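Local coordinates for SH2 domain-containing protein 3C (PDB 3T6G), which is an adapter in cell adhesion and migration signalling whose C-terminal Cdc25-homology domain, described here, is closed, unable to perform canonical exchange, and binds BCAR1, at residues S14-A19 with F277-Q282; F103-I108 with R284-S289; V112-S117 with A126-T131; Q133-L138 with A149-A154. The protein carries 2 engineered substitutions. One frame throughout, in Å; residues are numbered along the deposited sequence.

Contact 1: S14-A19 with F277-Q282; sequences SSFNPA and FSTEFQ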
loop_
_atom_site.group_PDB
_atom_site.type_symbol
_atom_site.label_atom_id
_atom_site.label_comp_id
_atom_site.label_asym_id
_atom_site.label_seq_id
_atom_site.Cartn_x
_atom_site.Cartn_y
_atom_site.Cartn_z
ATOM N N SER A 14 15.084 -2.924 6.279
ATOM C CA SER A 14 14.359 -3.264 5.055
ATOM C C SER A 14 14.721 -4.656 4.576
ATOM O O SER A 14 15.876 -5.059 4.631
ATOM C CB SER A 14 14.628 -2.254 3.930
ATOM O OG SER A 14 14.013 -2.663 2.712
ATOM N N SER A 15 13.731 -5.390 4.088
ATOM C CA SER A 15 13.993 -6.726 3.596
ATOM C C SER A 15 14.615 -6.731 2.168
ATOM O O SER A 15 14.965 -7.792 1.632
ATOM C CB SER A 15 12.717 -7.550 3.653
ATOM O OG SER A 15 12.411 -8.033 2.359
ATOM N N PHE A 16 14.761 -5.549 1.565
ATOM C CA PHE A 16 15.480 -5.417 0.297
ATOM C C PHE A 16 16.914 -5.024 0.592
ATOM O O PHE A 16 17.144 -4.092 1.354
ATOM C CB PHE A 16 14.864 -4.316 -0.580
ATOM C CG PHE A 16 13.433 -4.560 -0.965
ATOM C CD1 PHE A 16 13.008 -5.817 -1.367
ATOM C CD2 PHE A 16 12.508 -3.523 -0.920
ATOM C CE1 PHE A 16 11.676 -6.038 -1.728
ATOM C CE2 PHE A 16 11.167 -3.736 -1.278
ATOM C CZ PHE A 16 10.750 -4.997 -1.673
ATOM N N ASN A 17 17.886 -5.704 -0.011
ATOM C CA ASN A 17 19.272 -5.277 0.148
ATOM C C ASN A 17 20.034 -5.246 -1.161
ATOM O O ASN A 17 20.844 -6.138 -1.448
ATOM C CB ASN A 17 20.018 -6.125 1.180
ATOM C CG ASN A 17 21.330 -5.488 1.602
ATOM O OD1 ASN A 17 21.740 -4.467 1.040
ATOM N ND2 ASN A 17 22.002 -6.088 2.583
ATOM N N PRO A 18 19.769 -4.207 -1.963
ATOM C CA PRO A 18 20.364 -3.974 -3.279
ATOM C C PRO A 18 21.854 -4.230 -3.274
ATOM O O PRO A 18 22.359 -4.958 -4.123
ATOM C CB PRO A 18 20.094 -2.482 -3.524
ATOM C CG PRO A 18 19.467 -1.945 -2.243
ATOM C CD PRO A 18 18.836 -3.131 -1.600
ATOM N N ALA A 19 22.549 -3.636 -2.315
ATOM C CA ALA A 19 24.003 -3.737 -2.234
ATOM C C ALA A 19 24.567 -5.170 -2.227
ATOM O O ALA A 19 25.749 -5.361 -2.516
ATOM C CB ALA A 19 24.514 -2.957 -1.022
ATOM N N PHE A 277 11.471 -7.949 -12.608
ATOM C CA PHE A 277 10.379 -7.487 -11.773
ATOM C C PHE A 277 10.713 -7.582 -10.283
ATOM O O PHE A 277 9.812 -7.584 -9.427
ATOM C CB PHE A 277 9.132 -8.311 -12.078
ATOM C CG PHE A 277 8.469 -7.921 -13.350
ATOM C CD1 PHE A 277 8.129 -6.587 -13.584
ATOM C CD2 PHE A 277 8.210 -8.867 -14.333
ATOM C CE1 PHE A 277 7.524 -6.210 -14.776
ATOM C CE2 PHE A 277 7.602 -8.497 -15.528
ATOM C CZ PHE A 277 7.265 -7.171 -15.751
ATOM N N SER A 278 12.003 -7.674 -9.981
ATOM C CA SER A 278 12.438 -7.701 -8.602
ATOM C C SER A 278 12.971 -6.315 -8.218
ATOM O O SER A 278 13.745 -5.709 -8.989
ATOM C CB SER A 278 13.497 -8.791 -8.383
ATOM O OG SER A 278 14.764 -8.225 -8.096
ATOM N N THR A 279 12.550 -5.829 -7.038
ATOM C CA THR A 279 12.853 -4.462 -6.573
ATOM C C THR A 279 14.349 -4.228 -6.361
ATOM O O THR A 279 14.886 -3.172 -6.728
ATOM C CB THR A 279 12.130 -4.118 -5.265
ATOM O OG1 THR A 279 10.715 -4.215 -5.455
ATOM C CG2 THR A 279 12.489 -2.705 -4.835
ATOM N N GLU A 280 15.014 -5.210 -5.762
ATOM C CA GLU A 280 16.466 -5.194 -5.667
ATOM C C GLU A 280 17.121 -5.054 -7.040
ATOM O O GLU A 280 18.045 -4.259 -7.222
ATOM C CB GLU A 280 16.972 -6.468 -4.982
ATOM C CG GLU A 280 16.195 -6.853 -3.723
ATOM C CD GLU A 280 17.059 -7.583 -2.691
ATOM O OE1 GLU A 280 16.512 -8.332 -1.852
ATOM O OE2 GLU A 280 18.291 -7.397 -2.703
ATOM N N PHE A 281 16.654 -5.828 -8.013
ATOM C CA PHE A 281 17.190 -5.700 -9.366
ATOM C C PHE A 281 16.957 -4.264 -9.863
ATOM O O PHE A 281 17.868 -3.607 -10.395
ATOM C CB PHE A 281 16.553 -6.720 -10.322
ATOM C CG PHE A 281 16.771 -6.396 -11.780
ATOM C CD1 PHE A 281 17.956 -6.750 -12.418
ATOM C CD2 PHE A 281 15.793 -5.734 -12.513
ATOM C CE1 PHE A 281 18.163 -6.449 -13.773
ATOM C CE2 PHE A 281 15.987 -5.428 -13.871
ATOM C CZ PHE A 281 17.172 -5.777 -14.502
ATOM N N GLN A 282 15.741 -3.766 -9.662
ATOM C CA GLN A 282 15.421 -2.412 -10.097
ATOM C C GLN A 282 16.262 -1.337 -9.422
ATOM O O GLN A 282 16.849 -0.494 -10.096
ATOM C CB GLN A 282 13.932 -2.157 -9.972
ATOM C CG GLN A 282 13.165 -3.126 -10.868
ATOM C CD GLN A 282 11.677 -3.014 -10.735
ATOM O OE1 GLN A 282 11.182 -2.243 -9.930
ATOM N NE2 GLN A 282 10.948 -3.806 -11.511
#
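The phenyl ring of F16 lies with one face against T279 and takes E280 at a slant. T279 CB stands almost squarely over the middle of that face, 4.0 Å from the ring centroid and 13° off the normal, a CH-pi contact. The methyl group adds to it, T279 CG2 being 3.9 Å from F16 CE2. E280 comes in obliquely, with its CG 4.1 Å from F16 CD1, and its carboxylate plane is turned 64° from the ring. The CG methylene meets the ring, and the extended chain carries the carboxylate on beside the backbone of F16 to P18, where E280 OE1 is 3.8 Å from F16 CA. Each segment is also braced within itself. F16 N donates to S14 OG in an ST turn (3.2 Å), and S278 caps helix 279-287 by accepting from F281 N at its OG (3.1 Å). The F16 ring is carried over T279 because CG sits beside the backbone N (chi1 -61°). Were F16 an alanine, T279 CB and its methyl would probably lose their aromatic cover, and a gap would open between loop and helix. T279 OG1 is hydrogen-bonded to R102, which also binds F277 O. The N-terminal loop is thus laid across the start of helix 279-287, with F16 also touching D98 of helix 93-115 and V64 of helix 50-64.

Contact 2: F103-I108 with R284-S289; sequences FHTMSI and RLLWGS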
loop_
_atom_site.group_PDB
_atom_site.type_symbol
_atom_site.label_atom_id
_atom_site.label_comp_id
_atom_site.label_asym_id
_atom_site.label_seq_id
_atom_site.Cartn_x
_atom_site.Cartn_y
_atom_site.Cartn_z
ATOM N N PHE A 103 6.410 -0.349 -5.118
ATOM C CA PHE A 103 5.435 0.409 -5.890
ATOM C C PHE A 103 6.068 1.563 -6.695
ATOM O O PHE A 103 6.054 1.546 -7.940
ATOM C CB PHE A 103 4.368 0.944 -4.944
ATOM C CG PHE A 103 3.170 1.537 -5.632
ATOM C CD1 PHE A 103 2.086 0.740 -5.980
ATOM C CD2 PHE A 103 3.108 2.895 -5.895
ATOM C CE1 PHE A 103 0.973 1.284 -6.588
ATOM C CE2 PHE A 103 1.984 3.448 -6.504
ATOM C CZ PHE A 103 0.916 2.642 -6.847
ATOM N N HIS A 104 6.633 2.558 -6.018
ATOM C CA HIS A 104 7.148 3.664 -6.800
ATOM C C HIS A 104 8.314 3.287 -7.703
ATOM O O HIS A 104 8.438 3.800 -8.813
ATOM C CB HIS A 104 7.480 4.914 -5.981
ATOM C CG HIS A 104 7.625 6.141 -6.839
ATOM N ND1 HIS A 104 6.677 6.507 -7.776
ATOM C CD2 HIS A 104 8.627 7.050 -6.945
ATOM C CE1 HIS A 104 7.076 7.601 -8.400
ATOM N NE2 HIS A 104 8.253 7.953 -7.914
ATOM N N THR A 105 9.176 2.403 -7.224
ATOM C CA THR A 105 10.336 2.007 -8.002
ATOM C C THR A 105 9.961 1.243 -9.289
ATOM O O THR A 105 10.578 1.423 -10.334
ATOM C CB THR A 105 11.310 1.259 -7.137
ATOM O OG1 THR A 105 11.921 2.210 -6.274
ATOM C CG2 THR A 105 12.406 0.577 -7.971
ATOM N N MET A 106 8.927 0.422 -9.195
ATOM C CA MET A 106 8.339 -0.236 -10.345
ATOM C C MET A 106 7.861 0.802 -11.379
ATOM O O MET A 106 8.248 0.733 -12.548
ATOM C CB MET A 106 7.175 -1.102 -9.857
ATOM C CG MET A 106 6.316 -1.760 -10.927
ATOM S SD MET A 106 7.133 -3.154 -11.711
ATOM C CE MET A 106 8.012 -3.967 -10.371
ATOM N N SER A 107 7.027 1.752 -10.950
ATOM C CA SER A 107 6.518 2.825 -11.830
ATOM C C SER A 107 7.652 3.527 -12.571
ATOM O O SER A 107 7.579 3.764 -13.779
ATOM C CB SER A 107 5.720 3.842 -11.032
ATOM O OG SER A 107 4.547 3.245 -10.514
ATOM N N ILE A 108 8.730 3.805 -11.853
ATOM C CA ILE A 108 9.912 4.349 -12.490
ATOM C C ILE A 108 10.441 3.407 -13.601
ATOM O O ILE A 108 10.723 3.841 -14.719
ATOM C CB ILE A 108 11.000 4.598 -11.447
ATOM C CG1 ILE A 108 10.500 5.599 -10.397
ATOM C CG2 ILE A 108 12.260 5.106 -12.109
ATOM C CD1 ILE A 108 11.612 6.177 -9.515
ATOM N N ARG A 284 19.204 -1.475 -8.137
ATOM C CA ARG A 284 20.549 -1.551 -8.713
ATOM C C ARG A 284 20.615 -1.065 -10.158
ATOM O O ARG A 284 21.525 -0.319 -10.543
ATOM C CB ARG A 284 21.059 -2.986 -8.632
ATOM C CG ARG A 284 21.618 -3.353 -7.269
ATOM C CD ARG A 284 22.996 -2.764 -7.145
ATOM N NE ARG A 284 23.811 -3.580 -6.263
ATOM C CZ ARG A 284 24.800 -4.370 -6.659
ATOM N NH1 ARG A 284 25.123 -4.444 -7.941
ATOM N NH2 ARG A 284 25.475 -5.071 -5.757
ATOM N N LEU A 285 19.652 -1.500 -10.962
ATOM C CA LEU A 285 19.540 -1.022 -12.338
ATOM C C LEU A 285 19.462 0.490 -12.372
ATOM O O LEU A 285 20.253 1.151 -13.018
ATOM C CB LEU A 285 18.279 -1.580 -12.985
ATOM C CG LEU A 285 17.895 -0.979 -14.329
ATOM C CD1 LEU A 285 18.962 -1.297 -15.343
ATOM C CD2 LEU A 285 16.551 -1.538 -14.764
ATOM N N LEU A 286 18.484 1.031 -11.666
ATOM C CA LEU A 286 18.194 2.454 -11.711
ATOM C C LEU A 286 19.296 3.301 -11.074
ATOM O O LEU A 286 19.773 4.275 -11.651
ATOM C CB LEU A 286 16.846 2.696 -11.035
ATOM C CG LEU A 286 15.712 2.050 -11.843
ATOM C CD1 LEU A 286 14.404 2.024 -11.088
ATOM C CD2 LEU A 286 15.542 2.764 -13.178
ATOM N N TRP A 287 19.729 2.924 -9.887
ATOM C CA TRP A 287 20.631 3.805 -9.161
ATOM C C TRP A 287 22.082 3.342 -9.121
ATOM O O TRP A 287 22.954 4.080 -8.662
ATOM C CB TRP A 287 20.067 4.104 -7.768
ATOM C CG TRP A 287 18.743 4.847 -7.849
ATOM C CD1 TRP A 287 18.565 6.188 -8.076
ATOM C CD2 TRP A 287 17.423 4.285 -7.735
ATOM N NE1 TRP A 287 17.222 6.489 -8.104
ATOM C CE2 TRP A 287 16.500 5.338 -7.896
ATOM C CE3 TRP A 287 16.935 2.994 -7.503
ATOM C CZ2 TRP A 287 15.124 5.145 -7.834
ATOM C CZ3 TRP A 287 15.560 2.802 -7.446
ATOM C CH2 TRP A 287 14.672 3.872 -7.602
ATOM N N GLY A 288 22.342 2.141 -9.639
ATOM C CA GLY A 288 23.683 1.571 -9.616
ATOM C C GLY A 288 24.063 1.142 -8.203
ATOM O O GLY A 288 23.426 1.558 -7.234
ATOM N N SER A 289 25.083 0.299 -8.065
ATOM C CA SER A 289 25.602 -0.005 -6.733
ATOM C C SER A 289 26.083 1.315 -6.156
ATOM O O SER A 289 26.415 2.242 -6.897
ATOM C CB SER A 289 26.734 -1.038 -6.776
ATOM O OG SER A 289 27.856 -0.561 -7.500
#
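I108 and L286 bring the two helices nearest, their CA atoms 8.5 Å apart, a spacing that leaves room for large side chains but is too wide for the two backbones to touch each other. Branched aliphatic groups and an indole fill it. L286 puts CD1 3.9 Å from I108 CG2, and the same methyl is 4.0 Å from T105 CG2, the threonine and leucine sliding past each other in opposite directions. W287 sends the six-membered end of its indole forward: its CH2 is 3.5 Å from T105 OG1, the hydroxyl oxygen meeting the indole edge-on. I108 CD1 approaches W287 CZ2 at 4.0 Å, the two side chains crossing at about a right angle. With CG1 beside the backbone N (chi1 -60°), I108 offers CD1 to the indole and leaves CG2 for the leucine. The buried polar atoms are satisfied beyond this pair: T105 OG1 is hydrogen-bonded to Y300 and E101, and W287 NE1 to R299 O. A leucine in place of W287 would probably leave R299 O without its N-H partner and I108 CD1 poorly covered. This is apolar helix-on-helix packing inside the all-helical Cdc25-homology domain, joining helix 279-287 to helix 93-115.

Contact 3: V112-S117 with A126-T131; sequences VDILGS and ALLHKT. Engineered in segment 112-117: S117 (natural residue Cys).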
loop_
_atom_site.group_PDB
_atom_site.type_symbol
_atom_site.label_atom_id
_atom_site.label_comp_id
_atom_site.label_asym_id
_atom_site.label_seq_id
_atom_site.Cartn_x
_atom_site.Cartn_y
_atom_site.Cartn_z
ATOM N N VAL A 112 10.812 4.374 -17.466
ATOM C CA VAL A 112 12.120 4.445 -18.099
ATOM C C VAL A 112 12.190 3.603 -19.395
ATOM O O VAL A 112 12.937 3.915 -20.336
ATOM C CB VAL A 112 13.209 3.976 -17.120
ATOM C CG1 VAL A 112 14.560 3.829 -17.823
ATOM C CG2 VAL A 112 13.301 4.937 -15.934
ATOM N N ASP A 113 11.419 2.526 -19.432
ATOM C CA ASP A 113 11.451 1.641 -20.577
ATOM C C ASP A 113 10.797 2.427 -21.685
ATOM O O ASP A 113 11.291 2.480 -22.810
ATOM C CB ASP A 113 10.650 0.376 -20.280
ATOM C CG ASP A 113 10.735 -0.641 -21.396
ATOM O OD1 ASP A 113 11.826 -0.760 -21.987
ATOM O OD2 ASP A 113 9.716 -1.324 -21.667
ATOM N N ILE A 114 9.693 3.076 -21.331
ATOM C CA ILE A 114 8.954 3.905 -22.266
ATOM C C ILE A 114 9.784 5.061 -22.825
ATOM O O ILE A 114 9.852 5.249 -24.039
ATOM C CB ILE A 114 7.658 4.413 -21.653
ATOM C CG1 ILE A 114 6.754 3.218 -21.361
ATOM C CG2 ILE A 114 6.987 5.393 -22.612
ATOM C CD1 ILE A 114 5.370 3.539 -20.893
ATOM N N LEU A 115 10.437 5.822 -21.956
ATOM C CA LEU A 115 11.247 6.935 -22.431
ATOM C C LEU A 115 12.532 6.428 -23.064
ATOM O O LEU A 115 13.281 7.198 -23.661
ATOM C CB LEU A 115 11.549 7.895 -21.298
ATOM C CG LEU A 115 10.272 8.402 -20.616
ATOM C CD1 LEU A 115 10.522 8.884 -19.159
ATOM C CD2 LEU A 115 9.636 9.492 -21.463
ATOM N N GLY A 116 12.787 5.128 -22.924
ATOM C CA GLY A 116 13.937 4.515 -23.557
ATOM C C GLY A 116 13.613 4.079 -24.975
ATOM O O GLY A 116 14.502 3.724 -25.760
ATOM N N SER A 117 12.324 4.102 -25.299
ATOM C CA SER A 117 11.857 3.756 -26.633
ATOM C C SER A 117 12.009 4.960 -27.581
ATOM O O SER A 117 11.044 5.672 -27.885
ATOM C CB SER A 117 10.405 3.284 -26.578
ATOM O OG SER A 117 9.857 3.180 -27.885
ATOM N N ALA A 126 3.049 2.227 -29.442
ATOM C CA ALA A 126 2.808 0.782 -29.368
ATOM C C ALA A 126 3.263 0.181 -28.030
ATOM O O ALA A 126 2.591 -0.667 -27.451
ATOM C CB ALA A 126 3.495 0.085 -30.524
ATOM N N LEU A 127 4.412 0.634 -27.549
ATOM C CA LEU A 127 4.885 0.288 -26.207
ATOM C C LEU A 127 3.949 0.820 -25.104
ATOM O O LEU A 127 3.643 0.117 -24.141
ATOM C CB LEU A 127 6.296 0.839 -25.999
ATOM C CG LEU A 127 6.916 0.507 -24.630
ATOM C CD1 LEU A 127 6.517 -0.881 -24.181
ATOM C CD2 LEU A 127 8.426 0.647 -24.665
ATOM N N LEU A 128 3.510 2.068 -25.249
ATOM C CA LEU A 128 2.499 2.646 -24.364
ATOM C C LEU A 128 1.236 1.791 -24.392
ATOM O O LEU A 128 0.602 1.560 -23.372
ATOM C CB LEU A 128 2.179 4.082 -24.787
ATOM C CG LEU A 128 1.288 4.958 -23.895
ATOM C CD1 LEU A 128 2.040 5.310 -22.629
ATOM C CD2 LEU A 128 0.831 6.246 -24.612
ATOM N N HIS A 129 0.870 1.298 -25.567
ATOM C CA HIS A 129 -0.372 0.540 -25.686
ATOM C C HIS A 129 -0.244 -0.779 -24.941
ATOM O O HIS A 129 -1.222 -1.321 -24.424
ATOM C CB HIS A 129 -0.737 0.313 -27.163
ATOM C CG HIS A 129 -1.875 -0.641 -27.368
ATOM N ND1 HIS A 129 -3.141 -0.409 -26.875
ATOM C CD2 HIS A 129 -1.931 -1.838 -27.998
ATOM C CE1 HIS A 129 -3.931 -1.418 -27.196
ATOM N NE2 HIS A 129 -3.223 -2.297 -27.880
ATOM N N LYS A 130 0.983 -1.282 -24.893
ATOM C CA LYS A 130 1.256 -2.559 -24.278
ATOM C C LYS A 130 1.335 -2.396 -22.760
ATOM O O LYS A 130 0.873 -3.255 -22.006
ATOM C CB LYS A 130 2.558 -3.132 -24.827
ATOM C CG LYS A 130 2.783 -4.578 -24.446
ATOM C CD LYS A 130 4.228 -4.962 -24.623
ATOM C CE LYS A 130 4.431 -6.406 -24.237
ATOM N NZ LYS A 130 5.876 -6.659 -24.075
ATOM N N THR A 131 1.913 -1.290 -22.306
ATOM C CA THR A 131 1.849 -0.963 -20.887
ATOM C C THR A 131 0.397 -0.931 -20.377
ATOM O O THR A 131 0.098 -1.473 -19.326
ATOM C CB THR A 131 2.504 0.368 -20.599
ATOM O OG1 THR A 131 3.842 0.344 -21.097
ATOM C CG2 THR A 131 2.543 0.596 -19.110
#
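D113 meets L127 with one carboxylate oxygen: OD2 rests 3.8 Å from L127 CD2, an oxygen-on-methyl contact in which the two side chains cross at a slant. The other oxygen, OD1, forms a salt bridge with K42, so the charge has its partner outside the pair while the acid flanks the leucine. On this segment I114 does most of the apolar packing, against L127. Its CG1 is 4.2 Å from L127 CG, and with CG1 beside the backbone N (chi1 -64°) and an extended chain its CD1 reaches on to L128 CD1 at 4.2 Å. The same methyl meets T131 tip to tip, 3.5 Å from OG1. That hydroxyl is already engaged, since it donates to L127 O at 3.1 Å from 35° above the carbonyl plane, a carbonyl that also takes T131 N; the threonine can thus sit beside a methyl without leaving its proton unused. The two helices are consecutive in the chain and run in nearly opposite directions, an antiparallel pair in the all-helical Ras-GEF domain, with I114 and L127 at its nearest backbone approach. G116 follows, and a CB there would clash with V112 O, which is consistent with a glycine at this position. S117, an engineered replacement of cysteine, sets its CB 3.8 Å from L127 CD2, and its carbonyl oxygen is hydrogen-bonded to R124.

Contact 4: Q133-L138 with A149-A154; sequences QLAAEL and AAVMGA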
loop_
_atom_site.group_PDB
_atom_site.type_symbol
_atom_site.label_atom_id
_atom_site.label_comp_id
_atom_site.label_asym_id
_atom_site.label_seq_id
_atom_site.Cartn_x
_atom_site.Cartn_y
_atom_site.Cartn_z
ATOM N N GLN A 133 -2.202 -2.526 -21.814
ATOM C CA GLN A 133 -2.598 -3.925 -21.816
ATOM C C GLN A 133 -2.095 -4.620 -20.531
ATOM O O GLN A 133 -2.832 -5.378 -19.895
ATOM C CB GLN A 133 -2.063 -4.634 -23.066
ATOM C CG GLN A 133 -2.742 -4.230 -24.403
ATOM O OE1 GLN A 133 -1.092 -5.385 -25.752
ATOM N NE2 GLN A 133 -3.245 -5.572 -26.369
ATOM N N LEU A 134 -0.851 -4.355 -20.137
ATOM C CA LEU A 134 -0.359 -4.895 -18.874
ATOM C C LEU A 134 -1.253 -4.458 -17.701
ATOM O O LEU A 134 -1.601 -5.272 -16.842
ATOM C CB LEU A 134 1.101 -4.500 -18.601
ATOM C CG LEU A 134 1.603 -4.906 -17.201
ATOM C CD1 LEU A 134 1.219 -6.351 -16.879
ATOM C CD2 LEU A 134 3.122 -4.693 -16.997
ATOM N N ALA A 135 -1.625 -3.182 -17.659
ATOM C CA ALA A 135 -2.469 -2.704 -16.570
ATOM C C ALA A 135 -3.860 -3.321 -16.633
ATOM O O ALA A 135 -4.455 -3.617 -15.599
ATOM C CB ALA A 135 -2.546 -1.192 -16.550
ATOM N N ALA A 136 -4.380 -3.534 -17.836
ATOM C CA ALA A 136 -5.690 -4.164 -17.953
ATOM C C ALA A 136 -5.622 -5.624 -17.504
ATOM O O ALA A 136 -6.556 -6.138 -16.891
ATOM C CB ALA A 136 -6.266 -4.033 -19.397
ATOM N N GLU A 137 -4.515 -6.293 -17.812
ATOM C CA GLU A 137 -4.346 -7.695 -17.430
ATOM C C GLU A 137 -4.175 -7.840 -15.906
ATOM O O GLU A 137 -4.842 -8.639 -15.252
ATOM C CB GLU A 137 -3.149 -8.300 -18.159
ATOM C CG GLU A 137 -3.408 -8.616 -19.615
ATOM C CD GLU A 137 -4.334 -9.797 -19.772
ATOM O OE1 GLU A 137 -4.224 -10.746 -18.965
ATOM O OE2 GLU A 137 -5.183 -9.771 -20.688
ATOM N N LEU A 138 -3.262 -7.065 -15.351
ATOM C CA LEU A 138 -3.117 -6.993 -13.915
ATOM C C LEU A 138 -4.482 -6.836 -13.253
ATOM O O LEU A 138 -4.804 -7.521 -12.279
ATOM C CB LEU A 138 -2.197 -5.830 -13.566
ATOM C CG LEU A 138 -0.762 -6.116 -13.988
ATOM C CD1 LEU A 138 0.143 -4.894 -13.896
ATOM C CD2 LEU A 138 -0.215 -7.296 -13.167
ATOM N N ALA A 149 -1.941 -0.622 -10.073
ATOM C CA ALA A 149 -1.847 0.796 -9.720
ATOM C C ALA A 149 -0.434 1.311 -9.903
ATOM O O ALA A 149 -0.224 2.493 -10.158
ATOM C CB ALA A 149 -2.313 1.033 -8.275
ATOM N N ALA A 150 0.546 0.431 -9.736
ATOM C CA ALA A 150 1.915 0.823 -10.005
ATOM C C ALA A 150 2.093 1.078 -11.520
ATOM O O ALA A 150 2.916 1.900 -11.932
ATOM C CB ALA A 150 2.893 -0.254 -9.499
ATOM N N VAL A 151 1.304 0.387 -12.345
ATOM C CA VAL A 151 1.458 0.506 -13.786
ATOM C C VAL A 151 0.776 1.771 -14.298
ATOM O O VAL A 151 1.393 2.549 -15.026
ATOM C CB VAL A 151 0.982 -0.757 -14.538
ATOM C CG1 VAL A 151 0.735 -0.443 -16.006
ATOM C CG2 VAL A 151 2.027 -1.911 -14.371
ATOM N N MET A 152 -0.489 1.951 -13.918
ATOM C CA MET A 152 -1.198 3.232 -14.013
ATOM C C MET A 152 -0.386 4.403 -13.429
ATOM O O MET A 152 -0.341 5.479 -14.005
ATOM C CB MET A 152 -2.538 3.132 -13.286
ATOM C CG MET A 152 -3.419 2.003 -13.813
ATOM S SD MET A 152 -4.127 2.415 -15.422
ATOM C CE MET A 152 -4.973 3.932 -15.001
ATOM N N GLY A 153 0.263 4.195 -12.292
ATOM C CA GLY A 153 1.188 5.188 -11.782
ATOM C C GLY A 153 2.222 5.599 -12.816
ATOM O O GLY A 153 2.505 6.776 -12.981
ATOM N N ALA A 154 2.789 4.631 -13.528
ATOM C CA ALA A 154 3.744 4.928 -14.610
ATOM C C ALA A 154 3.114 5.771 -15.749
ATOM O O ALA A 154 3.703 6.749 -16.226
ATOM C CB ALA A 154 4.281 3.653 -15.173
#
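V151 stands between A135 on one side of its fork and two leucines on the other. Its CG1 presses on A135 CB at 3.4 Å, a tight fit that the small alanine makes possible. Its CG2 meets L138 CD1 at 3.6 Å and L134 CD2 at 4.0 Å, each leucine crossing the valine at about a right angle. The division of labour follows from the valine torsion: CG1 lies anti to the backbone N (chi1 162°), which sends CG2 beside that N and toward the leucines. M152 completes the shell from the next position along, its sulfur SD 4.1 Å from A135 CB. Two successive bends, at chi2 and chi3, fold the flexible methionine chain so that its thioether rests against the alanine. A beta-branched valine suits the middle, being short and stiff enough to hold two methyls against separate neighbours, while the longer leucines reach its CG2 from the neighbouring helix.

Behind these side chains lie the helices that position them. The segments run nearly antiparallel, at 158° between their directions, and their axes approach to 9.0 Å, consistent with an alanine at the closest point, where A135 and V151 face each other. On the outer flank E137 forms a salt bridge with R51. Helix 50-64 covers L134 and L138 through A54, L110 of helix 93-115 packs on V151, and Y181 and L189 of helix 175-193 touch M152, so that the buried interface between helices 121-140 and 145-155 is packed against by these three helices.

Overall arrangement
Shared helices chain the four contacts together. Contacts 1 and 2 both use helix 279-287, their centres about 9 Å apart, and R284 of contact 2 makes weak hydrogen bonds back to the carbonyls of P18 and A19. Helix 93-115 joins contacts 2 and 3, about 16 Å between centres, where L286 CD2 meets V112 CG2 at 4.2 Å. Contacts 3 and 4 follow each other along helix 121-140 at about 12 Å, T131 O lying 3.5 Å from V151 CG1. Contact 4 also touches contact 2, where S107 OG probably hydrogen-bonds A150 O. Contacts 1 and 4 stay apart, their nearest atoms about 5 Å away. The interaction with BCAR1 requires the closed conformation of this Cdc25-homology domain.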